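PDB 3JU2: uncharacterized protein SMc04130, which is of unknown function but binds zinc in a TIM barrel resembling that of xylose isomerases and related enzymes. Local coordinates for residues L12-E17 and V248-A253; I36-D41 and T63-G68; P139-P144 and A200-H205; D178-W183 and H205-L210. One frame throughout, in Å; residues are numbered along the deposited sequence. Where two conformers were deposited one is given.

Contact 1: L12-E17 and V248-A253; sequences LATIRE and VEIFSA. With ZN (zinc ion), chain D.
With chi1 at -65°, Thr14 sets OG1 beside its own backbone N and opposite the carbonyl carbon, which carries the hydroxyl into the backbone of 248-250. There OG1 accepts from Ile250 N (3.1 Å, 153° at the hydrogen) and lies 2.9 Å from Val248 O; Asn11 O is a further partner of this oxygen. Thr14 CA also turns its hydrogen to Ile250 O, at 3.4 Å, a buried carbonyl with no hydrogen-bond donor in the model. These loops follow the first and last strands of the TIM barrel, so the contact joins the ends of two strands that are neighbours where the barrel closes. A valine in place of Thr14 would probably leave Ile250 N without its acceptor and let the loop after strand 246-248 shift. That loop also carries Glu249, whose OE1 binds the zinc ion at 2.1 Å. Next along this loop, Phe251, its chi1 at -49°, swings its ring back so that Ala13 CB touches CE1 at 3.5 Å, at the ring edge, while Arg220 makes a cation-pi contact with the same ring.

Contact 2: I36-D41 and T63-G68; sequences IAPWRD and TGLCRG
Trp39 lies flat on Cys66: Cys66 CB stands 3.5 Å from the centroid of the five-membered ring of Trp39, only 10° off the normal, a CH-pi contact. The sulfur follows over the same ring, with SG at 4.2 Å from that centroid. Farther along the indole, Trp39 CZ3 comes over one face of the Arg67 guanidinium, 3.4 Å from NE, with the two planes tilted 44° to each other. Arg67 gets there by a turn at chi1 (63°), CG lying between its backbone N and carbonyl carbon, and a second bend at chi2. Behind these side chains, parallel barrel strands 35-37 and 61-69 run side by side, Thr63 N bonding to Ile36 O; just past the first strand Cys66 N bonds to Pro38 O and Arg40 N to Cys66 O, one bridge of Trp39 with Cys66. Arg40 then reaches across, its NH1 giving a bond to Arg67 O at 3.1 Å in the guanidinium plane, while NH2 is in a salt bridge with Asp85. Arg16 adds a cation-pi contact to the indole. Cys66 over one face, the Arg67 guanidinium near the CZ3 rim and the NE1 bond to Asn11 OD1 probably hold Trp39 in one rotation beside the zinc site.

Contact 3: P139-P144 and A200-H205; sequences PLAIEP and AILAHH. With ZN (zinc ion), chain D.
Leu202 reaches across to Pro139 and Ala141 through the inside of the TIM barrel, between strands 140-142 and 201-206, which are not neighbours in the sheet because strand 173-178 runs between them. No hydrogen bond joins the two segments; the contact is made by side chains, apart from one touch on the backbone oxygen of Leu140. Leu202 buries the most surface. Its CG lies beside the backbone N (chi1 -69°) and the chain runs on extended, which sends CD1 to the far strand, 3.8 Å from Pro139 CB and 3.9 Å from Ala141 CB. The same methyl comes 3.5 Å from Leu140 O. Ala141 CB also meets Leu202 CB. At the other end of the strands the apolar filling gives way to metal chemistry. Glu143, its side chain extended, and His205 approach at about a right angle, carboxylate and imidazole planes 81° apart, and both bind the zinc ion, which Asp178 and Glu249 complete. Glu143 OE2 and His205 ND1 are thus 3.6 Å apart, brought together by the metal rather than by a direct bond. Glu143 binds through one oxygen: OE2 is 2.1 Å from zinc, while OE1 stays 3.6 Å away.

Contact 4: D178-W183 and H205-L210; sequences DVYHVW and HICDWL. With ZN (zinc ion), chain D.
Trp183 lays its NE1 over one face of the Trp209 indole, 3.5 Å from CE3, with the two five-membered rings tilted by 40°. Tyr180 joins them in an aromatic cluster at the C-terminal mouth of the TIM barrel: Trp209 CE3 lies over its ring, 3.5 Å from CE1, and Asp208 O sits at the ring edge. Ile115 and Ala151 of the second subunit pack on Trp183 and Trp209. Nearer the metal, Asp178 is bridged in parallel to His205 and caps helix 179-182. A chi1 of -173° directs its carboxylate so that OD2 binds the zinc ion at 2.0 Å, while OD1 accepts from Tyr180 N at 3.0 Å, met from above the carboxylate plane. Val179 N bonds to His205 O, and Cys207 SG packs on Tyr180 CB. An alanine instead of Tyr180 would probably open a gap against the Trp209 indole, leaving it freer to turn, and take from the water that also meets Leu210 N its phenol partner. That water lies 2.8 Å from Tyr180 OH and accepts from Leu210 N at 2.9 Å.

Overall arrangement
All four contacts are largely buried in one eight-stranded parallel barrel. Contacts 2 and 3 sit deepest, while contact 4 alone also meets the second subunit. Contact 1 joins the loops after the first and last strands, contact 2 pairs the second and third, contact 3 spans the interior, and contact 4 joins the sixth and seventh, sharing His205 and strand 201-206 with contact 3. Contacts 1, 3 and 4 converge on the zinc ion, each bringing one or two of its four ligands; contact 2 approaches through Trp39, which packs on Ala13. Chemistry changes with place: hydroxyl-to-backbone bonding at the seam, backbone pairing between neighbours, aliphatic filling inside, and aromatic clustering at the mouth.

Contact 1: L12-E17 and V248-A253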
loop_
_atom_site.group_PDB
_atom_site.type_symbol
_atom_site.label_atom_id
_atom_site.label_comp_id
_atom_site.label_asym_id
_atom_site.label_seq_id
_atom_site.Cartn_x
_atom_site.Cartn_y
_atom_site.Cartn_z
ATOM N N LEU A 12 8.613 -8.811 -20.564
ATOM C CA LEU A 12 9.645 -8.108 -21.356
ATOM C C LEU A 12 9.942 -6.684 -20.882
ATOM O O LEU A 12 10.898 -6.053 -21.345
ATOM C CB LEU A 12 9.266 -8.095 -22.826
ATOM C CG LEU A 12 9.038 -9.444 -23.516
ATOM C CD1 LEU A 12 8.873 -9.265 -25.015
ATOM C CD2 LEU A 12 10.127 -10.468 -23.199
ATOM N N ALA A 13 9.124 -6.182 -19.958
ATOM C CA ALA A 13 9.445 -4.943 -19.257
ATOM C C ALA A 13 10.765 -5.040 -18.511
ATOM O O ALA A 13 11.431 -4.032 -18.332
ATOM C CB ALA A 13 8.351 -4.554 -18.324
ATOM N N THR A 14 11.135 -6.257 -18.101
ATOM C CA THR A 14 12.363 -6.536 -17.364
ATOM C C THR A 14 13.628 -6.110 -18.144
ATOM O O THR A 14 14.623 -5.738 -17.543
ATOM C CB THR A 14 12.435 -8.034 -17.018
ATOM O OG1 THR A 14 11.350 -8.348 -16.116
ATOM C CG2 THR A 14 13.771 -8.402 -16.367
ATOM N N ILE A 15 13.555 -6.218 -19.468
ATOM C CA ILE A 15 14.635 -5.768 -20.367
ATOM C C ILE A 15 14.122 -4.760 -21.412
ATOM O O ILE A 15 14.580 -4.749 -22.563
ATOM C CB ILE A 15 15.421 -6.972 -21.009
ATOM C CG1 ILE A 15 14.470 -8.002 -21.651
ATOM C CG2 ILE A 15 16.395 -7.588 -19.989
ATOM C CD1 ILE A 15 15.177 -9.066 -22.510
ATOM N N ARG A 16 13.188 -3.898 -20.990
ATOM C CA ARG A 16 12.566 -2.985 -21.944
ATOM C C ARG A 16 13.480 -1.849 -22.423
ATOM O O ARG A 16 13.349 -1.429 -23.578
ATOM C CB ARG A 16 11.210 -2.457 -21.466
ATOM C CG ARG A 16 11.242 -1.268 -20.513
ATOM C CD ARG A 16 10.040 -0.336 -20.745
ATOM N NE ARG A 16 8.748 -1.014 -20.594
ATOM C CZ ARG A 16 7.865 -1.223 -21.572
ATOM N NH1 ARG A 16 8.094 -0.810 -22.812
ATOM N NH2 ARG A 16 6.736 -1.847 -21.301
ATOM N N GLU A 17 14.413 -1.399 -21.588
ATOM C CA GLU A 17 15.348 -0.349 -21.999
ATOM C C GLU A 17 16.344 -0.865 -23.023
ATOM O O GLU A 17 16.725 -0.140 -23.940
ATOM C CB GLU A 17 16.058 0.277 -20.799
ATOM C CG GLU A 17 15.161 1.208 -19.946
ATOM C CD GLU A 17 14.335 2.222 -20.751
ATOM O OE1 GLU A 17 14.914 2.949 -21.592
ATOM O OE2 GLU A 17 13.105 2.304 -20.520
ATOM N N VAL A 248 8.869 -13.238 -14.444
ATOM C CA VAL A 248 9.709 -12.139 -13.973
ATOM C C VAL A 248 9.326 -10.762 -14.542
ATOM O O VAL A 248 9.489 -10.492 -15.747
ATOM C CB VAL A 248 11.202 -12.400 -14.244
ATOM C CG1 VAL A 248 12.050 -11.287 -13.630
ATOM C CG2 VAL A 248 11.625 -13.712 -13.640
ATOM N N GLU A 249 8.871 -9.886 -13.649
ATOM C CA GLU A 249 8.539 -8.493 -13.990
ATOM C C GLU A 249 9.245 -7.496 -13.060
ATOM O O GLU A 249 8.843 -7.276 -11.896
ATOM C CB GLU A 249 7.020 -8.284 -13.983
ATOM C CG GLU A 249 6.583 -6.905 -14.507
ATOM C CD GLU A 249 5.086 -6.724 -14.450
ATOM O OE1 GLU A 249 4.497 -7.179 -13.456
ATOM O OE2 GLU A 249 4.497 -6.146 -15.390
ATOM N N ILE A 250 10.326 -6.909 -13.567
ATOM C CA ILE A 250 11.169 -6.015 -12.786
ATOM C C ILE A 250 11.203 -4.648 -13.486
ATOM O O ILE A 250 11.526 -4.588 -14.664
ATOM C CB ILE A 250 12.622 -6.565 -12.676
ATOM C CG1 ILE A 250 12.648 -7.871 -11.856
ATOM C CG2 ILE A 250 13.533 -5.534 -12.014
ATOM C CD1 ILE A 250 13.955 -8.610 -11.957
ATOM N N PHE A 251 10.820 -3.578 -12.785
ATOM C CA PHE A 251 11.062 -2.219 -13.304
ATOM C C PHE A 251 12.178 -1.678 -12.450
ATOM O O PHE A 251 11.993 -1.468 -11.230
ATOM C CB PHE A 251 9.842 -1.288 -13.193
ATOM C CG PHE A 251 8.540 -1.875 -13.706
ATOM C CD1 PHE A 251 8.498 -2.725 -14.807
ATOM C CD2 PHE A 251 7.341 -1.506 -13.113
ATOM C CE1 PHE A 251 7.276 -3.253 -15.270
ATOM C CE2 PHE A 251 6.118 -2.022 -13.572
ATOM C CZ PHE A 251 6.092 -2.893 -14.658
ATOM N N SER A 252 13.356 -1.510 -13.051
ATOM C CA SER A 252 14.540 -1.084 -12.289
ATOM C C SER A 252 15.347 -0.019 -13.068
ATOM O O SER A 252 16.301 -0.351 -13.779
ATOM C CB SER A 252 15.422 -2.286 -11.969
ATOM O OG SER A 252 16.598 -1.900 -11.265
ATOM N N ALA A 253 14.956 1.238 -12.924
ATOM C CA ALA A 253 15.552 2.341 -13.711
ATOM C C ALA A 253 17.069 2.529 -13.491
ATOM O O ALA A 253 17.799 2.860 -14.440
ATOM C CB ALA A 253 14.823 3.630 -13.430
HETATM ZN ZN ZN D . 2.830 -7.823 -12.392
#

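Contact 2: I36-D41 and T63-G68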
loop_
_atom_site.group_PDB
_atom_site.type_symbol
_atom_site.label_atom_id
_atom_site.label_comp_id
_atom_site.label_asym_id
_atom_site.label_seq_id
_atom_site.Cartn_x
_atom_site.Cartn_y
_atom_site.Cartn_z
ATOM N N ILE A 36 7.185 -15.908 -22.317
ATOM C CA ILE A 36 7.319 -14.450 -22.207
ATOM C C ILE A 36 5.976 -13.776 -21.916
ATOM O O ILE A 36 4.905 -14.395 -22.056
ATOM C CB ILE A 36 7.920 -13.802 -23.515
ATOM C CG1 ILE A 36 7.033 -14.103 -24.733
ATOM C CG2 ILE A 36 9.385 -14.223 -23.726
ATOM C CD1 ILE A 36 7.023 -13.014 -25.838
ATOM N N ALA A 37 6.040 -12.512 -21.493
ATOM C CA ALA A 37 4.877 -11.642 -21.486
ATOM C C ALA A 37 5.263 -10.287 -22.107
ATOM O O ALA A 37 5.926 -9.473 -21.464
ATOM C CB ALA A 37 4.332 -11.463 -20.087
ATOM N N PRO A 38 4.858 -10.065 -23.365
ATOM C CA PRO A 38 5.177 -8.815 -24.044
ATOM C C PRO A 38 4.185 -7.719 -23.709
ATOM O O PRO A 38 3.109 -7.983 -23.146
ATOM C CB PRO A 38 5.056 -9.185 -25.517
ATOM C CG PRO A 38 3.972 -10.238 -25.528
ATOM C CD PRO A 38 4.095 -10.989 -24.225
ATOM N N TRP A 39 4.551 -6.491 -24.071
ATOM C CA TRP A 39 3.703 -5.325 -23.879
ATOM C C TRP A 39 3.149 -4.904 -25.235
ATOM O O TRP A 39 3.773 -5.148 -26.279
ATOM C CB TRP A 39 4.491 -4.192 -23.188
ATOM C CG TRP A 39 4.698 -4.454 -21.707
ATOM C CD1 TRP A 39 5.357 -5.514 -21.138
ATOM C CD2 TRP A 39 4.222 -3.655 -20.622
ATOM N NE1 TRP A 39 5.317 -5.416 -19.770
ATOM C CE2 TRP A 39 4.620 -4.287 -19.427
ATOM C CE3 TRP A 39 3.496 -2.461 -20.541
ATOM C CZ2 TRP A 39 4.327 -3.755 -18.160
ATOM C CZ3 TRP A 39 3.208 -1.941 -19.290
ATOM C CH2 TRP A 39 3.609 -2.599 -18.115
ATOM N N ARG A 40 1.971 -4.294 -25.216
ATOM C CA ARG A 40 1.277 -3.911 -26.433
ATOM C C ARG A 40 2.076 -2.938 -27.318
ATOM O O ARG A 40 2.039 -3.061 -28.531
ATOM C CB ARG A 40 -0.104 -3.368 -26.104
ATOM C CG ARG A 40 -1.062 -4.468 -25.652
ATOM C CD ARG A 40 -2.295 -3.874 -25.057
ATOM N NE ARG A 40 -3.117 -3.254 -26.080
ATOM C CZ ARG A 40 -4.062 -2.357 -25.836
ATOM N NH1 ARG A 40 -4.305 -1.967 -24.593
ATOM N NH2 ARG A 40 -4.771 -1.856 -26.837
ATOM N N ASP A 41 2.835 -2.025 -26.710
ATOM C CA ASP A 41 3.692 -1.107 -27.487
ATOM C C ASP A 41 4.872 -1.805 -28.187
ATOM O O ASP A 41 5.238 -1.433 -29.305
ATOM C CB ASP A 41 4.139 0.111 -26.656
ATOM C CG ASP A 41 5.055 -0.243 -25.487
ATOM O OD1 ASP A 41 5.076 -1.398 -25.018
ATOM O OD2 ASP A 41 5.764 0.671 -25.019
ATOM N N THR A 63 2.603 -15.925 -21.188
ATOM C CA THR A 63 1.967 -16.035 -19.865
ATOM C C THR A 63 0.946 -14.902 -19.611
ATOM O O THR A 63 0.121 -14.967 -18.694
ATOM C CB THR A 63 3.027 -16.134 -18.743
ATOM O OG1 THR A 63 4.021 -15.108 -18.901
ATOM C CG2 THR A 63 3.722 -17.490 -18.797
ATOM N N GLY A 64 1.015 -13.889 -20.456
ATOM C CA GLY A 64 0.171 -12.729 -20.398
ATOM C C GLY A 64 0.464 -11.776 -21.530
ATOM O O GLY A 64 1.531 -11.803 -22.076
ATOM N N LEU A 65 -0.502 -10.945 -21.871
ATOM C CA LEU A 65 -0.280 -9.706 -22.568
ATOM C C LEU A 65 -0.511 -8.504 -21.667
ATOM O O LEU A 65 -1.526 -8.406 -21.050
ATOM C CB LEU A 65 -1.192 -9.615 -23.780
ATOM C CG LEU A 65 -1.007 -8.408 -24.692
ATOM C CD1 LEU A 65 0.307 -8.402 -25.348
ATOM C CD2 LEU A 65 -2.063 -8.291 -25.690
ATOM N N CYS A 66 0.484 -7.627 -21.589
ATOM C CA CYS A 66 0.346 -6.377 -20.860
ATOM C C CYS A 66 0.026 -5.252 -21.830
ATOM O O CYS A 66 0.515 -5.234 -22.960
ATOM C CB CYS A 66 1.631 -6.061 -20.092
ATOM S SG CYS A 66 2.068 -7.281 -18.832
ATOM N N ARG A 67 -0.797 -4.312 -21.384
ATOM C CA ARG A 67 -1.942 -4.620 -20.563
ATOM C C ARG A 67 -3.216 -3.979 -21.092
ATOM O O ARG A 67 -3.182 -3.062 -21.863
ATOM C CB ARG A 67 -1.710 -4.141 -19.143
ATOM C CG ARG A 67 -1.542 -2.654 -19.038
ATOM C CD ARG A 67 -0.200 -2.229 -18.558
ATOM N NE ARG A 67 -0.000 -0.807 -18.775
ATOM C CZ ARG A 67 0.415 0.046 -17.856
ATOM N NH1 ARG A 67 0.562 1.317 -18.160
ATOM N NH2 ARG A 67 0.695 -0.363 -16.628
ATOM N N GLY A 68 -4.338 -4.490 -20.641
ATOM C CA GLY A 68 -5.583 -3.778 -20.724
ATOM C C GLY A 68 -5.945 -3.077 -19.443
ATOM O O GLY A 68 -5.158 -2.996 -18.541
#

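Contact 3: P139-P144 and A200-H205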
loop_
_atom_site.group_PDB
_atom_site.type_symbol
_atom_site.label_atom_id
_atom_site.label_comp_id
_atom_site.label_asym_id
_atom_site.label_seq_id
_atom_site.Cartn_x
_atom_site.Cartn_y
_atom_site.Cartn_z
ATOM N N PRO A 139 -8.936 -15.258 -21.337
ATOM C CA PRO A 139 -9.191 -15.011 -19.921
ATOM C C PRO A 139 -8.700 -13.609 -19.540
ATOM O O PRO A 139 -7.672 -13.163 -20.038
ATOM C CB PRO A 139 -8.339 -16.067 -19.226
ATOM C CG PRO A 139 -8.147 -17.143 -20.260
ATOM C CD PRO A 139 -8.020 -16.393 -21.538
ATOM N N LEU A 140 -9.463 -12.915 -18.707
ATOM C CA LEU A 140 -9.104 -11.576 -18.268
ATOM C C LEU A 140 -8.494 -11.688 -16.892
ATOM O O LEU A 140 -9.151 -12.157 -15.978
ATOM C CB LEU A 140 -10.342 -10.680 -18.224
ATOM C CG LEU A 140 -10.993 -10.301 -19.558
ATOM C CD1 LEU A 140 -12.174 -9.362 -19.319
ATOM C CD2 LEU A 140 -10.005 -9.694 -20.574
ATOM N N ALA A 141 -7.234 -11.280 -16.738
ATOM C CA ALA A 141 -6.568 -11.349 -15.445
ATOM C C ALA A 141 -6.517 -9.971 -14.797
ATOM O O ALA A 141 -5.780 -9.082 -15.248
ATOM C CB ALA A 141 -5.155 -11.966 -15.565
ATOM N N ILE A 142 -7.340 -9.784 -13.769
ATOM C CA ILE A 142 -7.270 -8.573 -12.953
ATOM C C ILE A 142 -5.982 -8.645 -12.153
ATOM O O ILE A 142 -5.762 -9.587 -11.391
ATOM C CB ILE A 142 -8.472 -8.460 -11.981
ATOM C CG1 ILE A 142 -9.791 -8.395 -12.775
ATOM C CG2 ILE A 142 -8.310 -7.245 -11.035
ATOM C CD1 ILE A 142 -11.011 -8.482 -11.888
ATOM N N GLU A 143 -5.121 -7.649 -12.316
ATOM C CA GLU A 143 -3.907 -7.628 -11.520
ATOM C C GLU A 143 -4.096 -6.600 -10.414
ATOM O O GLU A 143 -4.063 -5.389 -10.699
ATOM C CB GLU A 143 -2.683 -7.300 -12.385
ATOM C CG GLU A 143 -1.423 -7.118 -11.565
ATOM C CD GLU A 143 -0.181 -6.911 -12.422
ATOM O OE1 GLU A 143 -0.277 -6.400 -13.557
ATOM O OE2 GLU A 143 0.903 -7.237 -11.931
ATOM N N PRO A 144 -4.329 -7.067 -9.164
ATOM C CA PRO A 144 -4.388 -6.076 -8.112
ATOM C C PRO A 144 -3.028 -5.376 -7.988
ATOM O O PRO A 144 -1.984 -6.036 -8.056
ATOM C CB PRO A 144 -4.678 -6.899 -6.859
ATOM C CG PRO A 144 -4.290 -8.291 -7.176
ATOM C CD PRO A 144 -4.519 -8.443 -8.638
ATOM N N ALA A 200 -9.276 -19.308 -9.971
ATOM C CA ALA A 200 -9.152 -17.971 -10.583
ATOM C C ALA A 200 -7.704 -17.526 -10.830
ATOM O O ALA A 200 -7.478 -16.444 -11.386
ATOM C CB ALA A 200 -9.880 -16.924 -9.731
ATOM N N ILE A 201 -6.728 -18.335 -10.421
ATOM C CA ILE A 201 -5.320 -17.965 -10.648
ATOM C C ILE A 201 -4.924 -18.132 -12.126
ATOM O O ILE A 201 -4.938 -19.247 -12.668
ATOM C CB ILE A 201 -4.335 -18.655 -9.695
ATOM C CG1 ILE A 201 -4.806 -18.524 -8.242
ATOM C CG2 ILE A 201 -2.932 -18.010 -9.836
ATOM C CD1 ILE A 201 -3.993 -19.281 -7.210
ATOM N N LEU A 202 -4.614 -17.003 -12.771
ATOM C CA LEU A 202 -4.268 -16.969 -14.196
ATOM C C LEU A 202 -2.771 -16.698 -14.468
ATOM O O LEU A 202 -2.245 -17.100 -15.513
ATOM C CB LEU A 202 -5.144 -15.967 -14.950
ATOM C CG LEU A 202 -6.632 -16.304 -15.124
ATOM C CD1 LEU A 202 -7.384 -15.122 -15.715
ATOM C CD2 LEU A 202 -6.820 -17.565 -16.002
ATOM N N ALA A 203 -2.099 -16.046 -13.520
ATOM C CA ALA A 203 -0.676 -15.722 -13.652
ATOM C C ALA A 203 -0.036 -15.466 -12.309
ATOM O O ALA A 203 -0.718 -15.111 -11.335
ATOM C CB ALA A 203 -0.476 -14.498 -14.577
ATOM N N HIS A 204 1.285 -15.625 -12.268
ATOM C CA HIS A 204 2.063 -15.374 -11.074
ATOM C C HIS A 204 3.316 -14.580 -11.487
ATOM O O HIS A 204 4.146 -15.063 -12.282
ATOM C CB HIS A 204 2.408 -16.708 -10.395
ATOM C CG HIS A 204 3.323 -16.590 -9.221
ATOM N ND1 HIS A 204 4.056 -17.657 -8.761
ATOM C CD2 HIS A 204 3.601 -15.556 -8.385
ATOM C CE1 HIS A 204 4.768 -17.288 -7.714
ATOM N NE2 HIS A 204 4.514 -16.015 -7.467
ATOM N N HIS A 205 3.435 -13.359 -10.971
ATOM C CA HIS A 205 4.570 -12.486 -11.338
ATOM C C HIS A 205 5.524 -12.387 -10.186
ATOM O O HIS A 205 5.109 -12.264 -9.023
ATOM C CB HIS A 205 4.133 -11.078 -11.739
ATOM C CG HIS A 205 3.212 -11.030 -12.916
ATOM N ND1 HIS A 205 2.774 -9.841 -13.455
ATOM C CD2 HIS A 205 2.642 -12.008 -13.659
ATOM C CE1 HIS A 205 1.961 -10.087 -14.466
ATOM N NE2 HIS A 205 1.864 -11.394 -14.612
HETATM ZN ZN ZN D . 2.830 -7.823 -12.392
#

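Contact 4: D178-W183 and H205-L210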
loop_
_atom_site.group_PDB
_atom_site.type_symbol
_atom_site.label_atom_id
_atom_site.label_comp_id
_atom_site.label_asym_id
_atom_site.label_seq_id
_atom_site.Cartn_x
_atom_site.Cartn_y
_atom_site.Cartn_z
ATOM N N ASP A 178 0.793 -10.742 -8.590
ATOM C CA ASP A 178 2.171 -10.194 -8.610
ATOM C C ASP A 178 2.641 -9.974 -7.188
ATOM O O ASP A 178 2.048 -9.182 -6.425
ATOM C CB ASP A 178 2.199 -8.882 -9.414
ATOM C CG ASP A 178 3.646 -8.314 -9.654
ATOM O OD1 ASP A 178 4.597 -8.542 -8.884
ATOM O OD2 ASP A 178 3.820 -7.631 -10.685
ATOM N N VAL A 179 3.726 -10.645 -6.809
ATOM C CA VAL A 179 4.253 -10.542 -5.447
ATOM C C VAL A 179 4.540 -9.091 -4.997
ATOM O O VAL A 179 4.399 -8.777 -3.819
ATOM C CB VAL A 179 5.501 -11.454 -5.222
ATOM C CG1 VAL A 179 5.156 -12.932 -5.516
ATOM C CG2 VAL A 179 6.746 -10.975 -6.055
ATOM N N TYR A 180 4.913 -8.215 -5.941
ATOM C CA TYR A 180 5.226 -6.815 -5.621
ATOM C C TYR A 180 3.978 -6.123 -5.078
ATOM O O TYR A 180 4.054 -5.352 -4.126
ATOM C CB TYR A 180 5.731 -6.058 -6.851
ATOM C CG TYR A 180 6.553 -4.845 -6.485
ATOM C CD1 TYR A 180 7.840 -4.999 -5.976
ATOM C CD2 TYR A 180 6.042 -3.545 -6.641
ATOM C CE1 TYR A 180 8.612 -3.883 -5.615
ATOM C CE2 TYR A 180 6.815 -2.409 -6.309
ATOM C CZ TYR A 180 8.103 -2.595 -5.804
ATOM O OH TYR A 180 8.871 -1.511 -5.462
ATOM N N HIS A 181 2.847 -6.449 -5.684
ATOM C CA HIS A 181 1.578 -5.826 -5.342
ATOM C C HIS A 181 0.884 -6.378 -4.092
ATOM O O HIS A 181 0.140 -5.652 -3.443
ATOM C CB HIS A 181 0.672 -5.893 -6.562
ATOM C CG HIS A 181 1.236 -5.188 -7.756
ATOM N ND1 HIS A 181 1.912 -3.985 -7.661
ATOM C CD2 HIS A 181 1.207 -5.503 -9.071
ATOM C CE1 HIS A 181 2.280 -3.599 -8.873
ATOM N NE2 HIS A 181 1.865 -4.504 -9.741
ATOM N N VAL A 182 1.148 -7.644 -3.742
ATOM C CA VAL A 182 0.328 -8.360 -2.732
ATOM C C VAL A 182 1.085 -8.919 -1.534
ATOM O O VAL A 182 0.448 -9.315 -0.549
ATOM C CB VAL A 182 -0.471 -9.530 -3.366
ATOM C CG1 VAL A 182 -1.302 -9.073 -4.545
ATOM C CG2 VAL A 182 0.490 -10.664 -3.804
ATOM N N TRP A 183 2.429 -8.955 -1.597
ATOM C CA TRP A 183 3.229 -9.642 -0.557
ATOM C C TRP A 183 2.913 -9.185 0.877
ATOM O O TRP A 183 2.980 -9.984 1.800
ATOM C CB TRP A 183 4.762 -9.513 -0.825
ATOM C CG TRP A 183 5.279 -8.148 -0.459
ATOM C CD1 TRP A 183 5.245 -7.009 -1.230
ATOM C CD2 TRP A 183 5.829 -7.767 0.798
ATOM N NE1 TRP A 183 5.761 -5.949 -0.520
ATOM C CE2 TRP A 183 6.117 -6.385 0.730
ATOM C CE3 TRP A 183 6.114 -8.466 1.982
ATOM C CZ2 TRP A 183 6.663 -5.689 1.799
ATOM C CZ3 TRP A 183 6.669 -7.785 3.039
ATOM C CH2 TRP A 183 6.932 -6.395 2.949
ATOM N N HIS A 205 3.435 -13.359 -10.971
ATOM C CA HIS A 205 4.570 -12.486 -11.338
ATOM C C HIS A 205 5.524 -12.387 -10.186
ATOM O O HIS A 205 5.109 -12.264 -9.023
ATOM C CB HIS A 205 4.133 -11.078 -11.739
ATOM C CG HIS A 205 3.212 -11.030 -12.916
ATOM N ND1 HIS A 205 2.774 -9.841 -13.455
ATOM C CD2 HIS A 205 2.642 -12.008 -13.659
ATOM C CE1 HIS A 205 1.961 -10.087 -14.466
ATOM N NE2 HIS A 205 1.864 -11.394 -14.612
ATOM N N ILE A 206 6.804 -12.408 -10.501
ATOM C CA ILE A 206 7.830 -12.404 -9.499
ATOM C C ILE A 206 8.878 -11.307 -9.670
ATOM O O ILE A 206 9.064 -10.816 -10.725
ATOM C CB ILE A 206 8.459 -13.786 -9.321
ATOM C CG1 ILE A 206 8.956 -14.328 -10.648
ATOM C CG2 ILE A 206 7.465 -14.736 -8.779
ATOM C CD1 ILE A 206 10.025 -15.362 -10.519
ATOM N N CYS A 207 9.535 -10.982 -8.575
ATOM C CA CYS A 207 10.410 -9.848 -8.377
ATOM C C CYS A 207 10.569 -9.725 -6.881
ATOM O O CYS A 207 10.238 -10.626 -6.197
ATOM C CB CYS A 207 9.852 -8.577 -8.985
ATOM S SG CYS A 207 8.319 -8.051 -8.387
ATOM N N ASP A 208 11.075 -8.628 -6.367
ATOM C CA ASP A 208 11.272 -8.501 -4.947
ATOM C C ASP A 208 11.041 -7.090 -4.471
ATOM O O ASP A 208 11.110 -6.168 -5.214
ATOM C CB ASP A 208 12.657 -8.980 -4.531
ATOM C CG ASP A 208 12.663 -9.759 -3.226
ATOM O OD1 ASP A 208 13.561 -10.560 -3.052
ATOM O OD2 ASP A 208 11.815 -9.564 -2.376
ATOM N N TRP A 209 10.749 -6.975 -3.203
ATOM C CA TRP A 209 10.548 -5.698 -2.535
ATOM C C TRP A 209 11.856 -5.342 -1.835
ATOM O O TRP A 209 12.256 -5.963 -0.840
ATOM C CB TRP A 209 9.405 -5.785 -1.497
ATOM C CG TRP A 209 9.108 -4.461 -0.865
ATOM C CD1 TRP A 209 9.703 -3.927 0.239
ATOM C CD2 TRP A 209 8.174 -3.478 -1.337
ATOM N NE1 TRP A 209 9.192 -2.675 0.492
ATOM C CE2 TRP A 209 8.252 -2.376 -0.456
ATOM C CE3 TRP A 209 7.287 -3.423 -2.421
ATOM C CZ2 TRP A 209 7.455 -1.212 -0.610
ATOM C CZ3 TRP A 209 6.486 -2.273 -2.580
ATOM C CH2 TRP A 209 6.593 -1.178 -1.681
ATOM N N LEU A 210 12.494 -4.290 -2.324
ATOM C CA LEU A 210 13.765 -3.854 -1.755
ATOM C C LEU A 210 13.607 -3.090 -0.453
ATOM O O LEU A 210 12.595 -2.388 -0.225
ATOM C CB LEU A 210 14.530 -3.008 -2.780
ATOM C CG LEU A 210 14.867 -3.753 -4.068
ATOM C CD1 LEU A 210 15.548 -2.827 -5.095
ATOM C CD2 LEU A 210 15.758 -4.989 -3.770
HETATM ZN ZN ZN D . 2.830 -7.823 -12.392
HETATM O O HOH W 1 11.265 -2.368 -4.190
#